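Long-range contact in fibrinogen binding protein (Staphylococcus aureus subsp. aureus Mu50, PDB 3DOA), which probably binds fibrinogen and belongs to the NFACT family of proteins: residues 14-26 / 36-48. Residues are numbered along the deposited sequence; the frame is centred on the assembly and turned at random.
Sequences SLQFLTTGRVHKI and MVVRQNRQNHQLL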
# COMPACT_ATOMS: atom_id res chain seq x y z
N SER A 14 -0.73 6.46 -8.90
CA SER A 14 -0.19 6.13 -10.20
C SER A 14 -0.94 4.95 -10.92
O SER A 14 -0.69 4.69 -12.10
CB SER A 14 1.28 5.81 -10.05
OG SER A 14 1.42 4.60 -9.36
N LEU A 15 -1.84 4.25 -10.21
CA LEU A 15 -2.56 3.10 -10.80
C LEU A 15 -3.96 3.46 -11.32
O LEU A 15 -4.66 2.61 -11.87
CB LEU A 15 -2.65 1.96 -9.77
CG LEU A 15 -1.33 1.35 -9.29
CD1 LEU A 15 -1.55 0.15 -8.37
CD2 LEU A 15 -0.51 0.96 -10.47
N GLN A 16 -4.37 4.71 -11.20
CA GLN A 16 -5.70 5.12 -11.65
C GLN A 16 -5.94 4.99 -13.18
O GLN A 16 -7.08 4.81 -13.66
CB GLN A 16 -5.93 6.55 -11.19
CG GLN A 16 -5.80 6.69 -9.70
CD GLN A 16 -6.94 6.04 -9.00
OE1 GLN A 16 -8.06 6.32 -9.36
NE2 GLN A 16 -6.70 5.20 -8.00
N PHE A 17 -4.87 5.07 -13.97
CA PHE A 17 -5.00 4.95 -15.39
C PHE A 17 -5.46 3.54 -15.72
O PHE A 17 -5.97 3.30 -16.79
CB PHE A 17 -3.68 5.29 -16.09
CG PHE A 17 -2.69 4.15 -16.11
CD1 PHE A 17 -2.56 3.34 -17.21
CD2 PHE A 17 -1.90 3.88 -15.01
CE1 PHE A 17 -1.64 2.27 -17.23
CE2 PHE A 17 -0.99 2.83 -15.01
CZ PHE A 17 -0.86 2.02 -16.11
N LEU A 18 -5.31 2.59 -14.82
CA LEU A 18 -5.89 1.28 -15.06
C LEU A 18 -7.44 1.20 -14.86
O LEU A 18 -8.07 0.24 -15.30
CB LEU A 18 -5.19 0.22 -14.18
CG LEU A 18 -3.68 -0.05 -14.29
CD1 LEU A 18 -3.16 -0.91 -13.15
CD2 LEU A 18 -3.36 -0.69 -15.61
N THR A 19 -8.08 2.14 -14.18
CA THR A 19 -9.57 2.08 -14.08
C THR A 19 -10.25 1.98 -15.47
O THR A 19 -9.86 2.70 -16.35
CB THR A 19 -10.10 3.31 -13.38
OG1 THR A 19 -9.15 3.69 -12.42
CG2 THR A 19 -11.32 3.02 -12.65
N THR A 20 -11.25 1.10 -15.66
CA THR A 20 -11.81 0.80 -17.00
C THR A 20 -11.18 -0.36 -17.70
O THR A 20 -11.76 -0.91 -18.62
CB THR A 20 -11.64 1.96 -17.93
OG1 THR A 20 -12.42 2.98 -17.36
CG2 THR A 20 -12.09 1.68 -19.39
N GLY A 21 -9.96 -0.73 -17.29
CA GLY A 21 -9.25 -1.78 -17.96
C GLY A 21 -9.94 -3.08 -17.61
O GLY A 21 -10.70 -3.17 -16.63
N ARG A 22 -9.64 -4.07 -18.44
CA ARG A 22 -10.14 -5.41 -18.35
C ARG A 22 -9.07 -6.35 -17.78
O ARG A 22 -7.91 -6.32 -18.20
CB ARG A 22 -10.49 -5.88 -19.75
CG ARG A 22 -11.24 -7.23 -19.80
CD ARG A 22 -11.75 -7.60 -21.17
NE ARG A 22 -12.48 -6.52 -21.88
CZ ARG A 22 -13.78 -6.15 -21.73
NH1 ARG A 22 -14.58 -6.71 -20.82
NH2 ARG A 22 -14.29 -5.18 -22.51
N VAL A 23 -9.48 -7.22 -16.87
CA VAL A 23 -8.60 -8.22 -16.34
C VAL A 23 -8.47 -9.36 -17.37
O VAL A 23 -9.42 -10.07 -17.73
CB VAL A 23 -9.18 -8.79 -15.07
CG1 VAL A 23 -8.21 -9.74 -14.46
CG2 VAL A 23 -9.57 -7.68 -14.13
N HIS A 24 -7.25 -9.54 -17.82
CA HIS A 24 -6.99 -10.28 -19.00
C HIS A 24 -6.32 -11.60 -18.72
O HIS A 24 -6.29 -12.45 -19.60
CB HIS A 24 -6.06 -9.45 -19.86
CG HIS A 24 -5.78 -10.04 -21.19
ND1 HIS A 24 -4.60 -10.69 -21.47
CD2 HIS A 24 -6.51 -10.08 -22.32
CE1 HIS A 24 -4.61 -11.09 -22.73
NE2 HIS A 24 -5.76 -10.73 -23.27
N LYS A 25 -5.78 -11.76 -17.52
CA LYS A 25 -4.88 -12.88 -17.20
C LYS A 25 -4.52 -12.79 -15.72
O LYS A 25 -4.37 -11.68 -15.15
CB LYS A 25 -3.61 -12.77 -18.02
CG LYS A 25 -2.86 -14.08 -18.36
CD LYS A 25 -2.43 -14.15 -19.93
CE LYS A 25 -1.45 -12.96 -20.44
NZ LYS A 25 -1.45 -12.64 -21.95
N ILE A 26 -4.39 -13.94 -15.09
CA ILE A 26 -3.98 -13.94 -13.69
C ILE A 26 -3.09 -15.12 -13.45
O ILE A 26 -3.51 -16.24 -13.61
CB ILE A 26 -5.18 -13.99 -12.72
CG1 ILE A 26 -6.18 -12.88 -13.11
CG2 ILE A 26 -4.70 -13.86 -11.24
CD1 ILE A 26 -7.35 -12.70 -12.15
N MET A 36 -1.30 -9.97 -12.07
CA MET A 36 -2.65 -9.81 -12.63
C MET A 36 -2.49 -8.92 -13.84
O MET A 36 -2.19 -7.75 -13.66
CB MET A 36 -3.58 -9.23 -11.55
CG MET A 36 -4.76 -8.45 -12.07
SD MET A 36 -6.05 -7.92 -10.81
CE MET A 36 -6.35 -9.38 -9.76
N VAL A 37 -2.61 -9.45 -15.08
CA VAL A 37 -2.47 -8.52 -16.22
C VAL A 37 -3.77 -7.80 -16.65
O VAL A 37 -4.79 -8.41 -16.85
CB VAL A 37 -1.58 -8.99 -17.41
CG1 VAL A 37 -1.16 -10.40 -17.24
CG2 VAL A 37 -2.22 -8.69 -18.74
N VAL A 38 -3.71 -6.47 -16.68
CA VAL A 38 -4.79 -5.62 -17.02
C VAL A 38 -4.57 -5.04 -18.39
O VAL A 38 -3.54 -4.45 -18.67
CB VAL A 38 -4.88 -4.49 -16.03
CG1 VAL A 38 -6.09 -3.60 -16.37
CG2 VAL A 38 -4.98 -5.09 -14.65
N ARG A 39 -5.56 -5.20 -19.25
CA ARG A 39 -5.49 -4.78 -20.64
C ARG A 39 -6.39 -3.56 -20.76
O ARG A 39 -7.56 -3.61 -20.48
CB ARG A 39 -5.94 -5.92 -21.52
CG ARG A 39 -5.60 -5.76 -22.94
CD ARG A 39 -6.00 -6.99 -23.81
NE ARG A 39 -5.78 -6.65 -25.22
CZ ARG A 39 -4.80 -7.12 -25.98
NH1 ARG A 39 -4.70 -6.71 -27.26
NH2 ARG A 39 -3.93 -8.02 -25.49
N GLN A 40 -5.78 -2.44 -21.11
CA GLN A 40 -6.43 -1.16 -21.19
C GLN A 40 -6.12 -0.78 -22.62
O GLN A 40 -5.02 -0.98 -23.05
CB GLN A 40 -5.81 -0.21 -20.16
CG GLN A 40 -6.28 1.19 -20.26
CD GLN A 40 -7.69 1.35 -19.74
OE1 GLN A 40 -7.87 1.54 -18.53
NE2 GLN A 40 -8.71 1.27 -20.63
N ASN A 41 -7.09 -0.33 -23.40
CA ASN A 41 -6.88 -0.09 -24.82
C ASN A 41 -5.87 -1.03 -25.53
O ASN A 41 -4.99 -0.61 -26.23
CB ASN A 41 -6.49 1.37 -25.01
CG ASN A 41 -6.23 1.72 -26.48
OD1 ASN A 41 -6.72 1.05 -27.39
ND2 ASN A 41 -5.46 2.77 -26.71
N ARG A 42 -6.02 -2.32 -25.36
CA ARG A 42 -5.22 -3.29 -26.13
C ARG A 42 -3.73 -3.42 -25.81
O ARG A 42 -3.00 -4.07 -26.56
CB ARG A 42 -5.43 -3.06 -27.61
CG ARG A 42 -6.79 -3.56 -28.04
CD ARG A 42 -6.69 -4.17 -29.45
NE ARG A 42 -7.98 -4.43 -30.06
CZ ARG A 42 -8.87 -3.50 -30.40
NH1 ARG A 42 -8.65 -2.21 -30.16
NH2 ARG A 42 -10.01 -3.85 -30.96
N GLN A 43 -3.30 -2.83 -24.70
CA GLN A 43 -1.96 -3.02 -24.20
C GLN A 43 -2.08 -3.65 -22.88
O GLN A 43 -2.96 -3.31 -22.12
CB GLN A 43 -1.30 -1.70 -23.96
CG GLN A 43 -1.31 -0.80 -25.15
CD GLN A 43 -0.66 -1.41 -26.33
OE1 GLN A 43 -1.12 -1.21 -27.42
NE2 GLN A 43 0.42 -2.15 -26.13
N ASN A 44 -1.17 -4.55 -22.58
CA ASN A 44 -1.19 -5.21 -21.30
C ASN A 44 -0.31 -4.50 -20.29
O ASN A 44 0.68 -3.86 -20.65
CB ASN A 44 -0.74 -6.65 -21.47
CG ASN A 44 -1.60 -7.41 -22.44
OD1 ASN A 44 -2.81 -7.25 -22.46
ND2 ASN A 44 -0.99 -8.25 -23.25
N HIS A 45 -0.70 -4.62 -19.03
CA HIS A 45 0.03 -4.08 -17.87
C HIS A 45 0.10 -5.15 -16.75
O HIS A 45 -0.91 -5.69 -16.37
CB HIS A 45 -0.66 -2.81 -17.39
CG HIS A 45 -0.73 -1.74 -18.43
ND1 HIS A 45 0.24 -0.76 -18.58
CD2 HIS A 45 -1.66 -1.47 -19.38
CE1 HIS A 45 -0.08 0.05 -19.56
NE2 HIS A 45 -1.23 -0.35 -20.07
N GLN A 46 1.29 -5.49 -16.26
CA GLN A 46 1.50 -6.52 -15.21
C GLN A 46 1.48 -5.92 -13.79
O GLN A 46 2.42 -5.28 -13.37
CB GLN A 46 2.86 -7.18 -15.39
CG GLN A 46 2.92 -8.61 -15.74
CD GLN A 46 4.35 -9.03 -16.11
OE1 GLN A 46 5.34 -8.33 -15.75
NE2 GLN A 46 4.49 -10.15 -16.85
N LEU A 47 0.41 -6.18 -13.06
CA LEU A 47 0.19 -5.69 -11.70
C LEU A 47 0.67 -6.79 -10.75
O LEU A 47 0.16 -7.91 -10.80
CB LEU A 47 -1.30 -5.44 -11.49
CG LEU A 47 -1.69 -4.66 -10.27
CD1 LEU A 47 -1.03 -3.30 -10.29
CD2 LEU A 47 -3.16 -4.48 -10.30
N LEU A 48 1.65 -6.49 -9.93
CA LEU A 48 2.16 -7.49 -9.01
C LEU A 48 1.68 -7.16 -7.63
O LEU A 48 1.74 -5.99 -7.17
CB LEU A 48 3.68 -7.54 -9.07
CG LEU A 48 4.43 -8.57 -8.19
CD1 LEU A 48 5.79 -9.00 -8.84
CD2 LEU A 48 4.64 -8.02 -6.82
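Arg22 and Arg39 bond to each other in both directions: Arg22 N gives to Arg39 O at 2.9 Å. In return, Arg39 N makes a nearly straight bond to Arg22 O at 2.8 Å. Further along, Val37 is gripped by two residues. Val37 O accepts from His24 N at 2.9 Å. Val37 N reaches Lys25 O at 2.8 Å on a bent path, 138° at the hydrogen, with the donor above the carbonyl plane. Two residues thus stand opposite one, a classic beta bulge. With CG anti to the backbone N (chi1 -175°), the His24 side chain runs beside that of Arg39, pointing the same way, and His24 CD2 lies 3.5 Å from Arg39 CD. The backbone N and O of Met36 and Val38 turn the other way, to Leu47 and His45 of strand 43-50. Ahead of strand 22-30, Gln16 O accepts from both Thr19 N and Thr19 OG1, and a type II turn binds Gly21 N to Leu18 O. From this connection Phe17 directs its edge at the His45 face (planes 77° apart), a T-shaped pair, and Leu18 CD2 packs on Val38 CG1 at 4.1 Å. Together these features describe an antiparallel beta meander entered from helix 5-15, its first hairpin carrying a classic bulge.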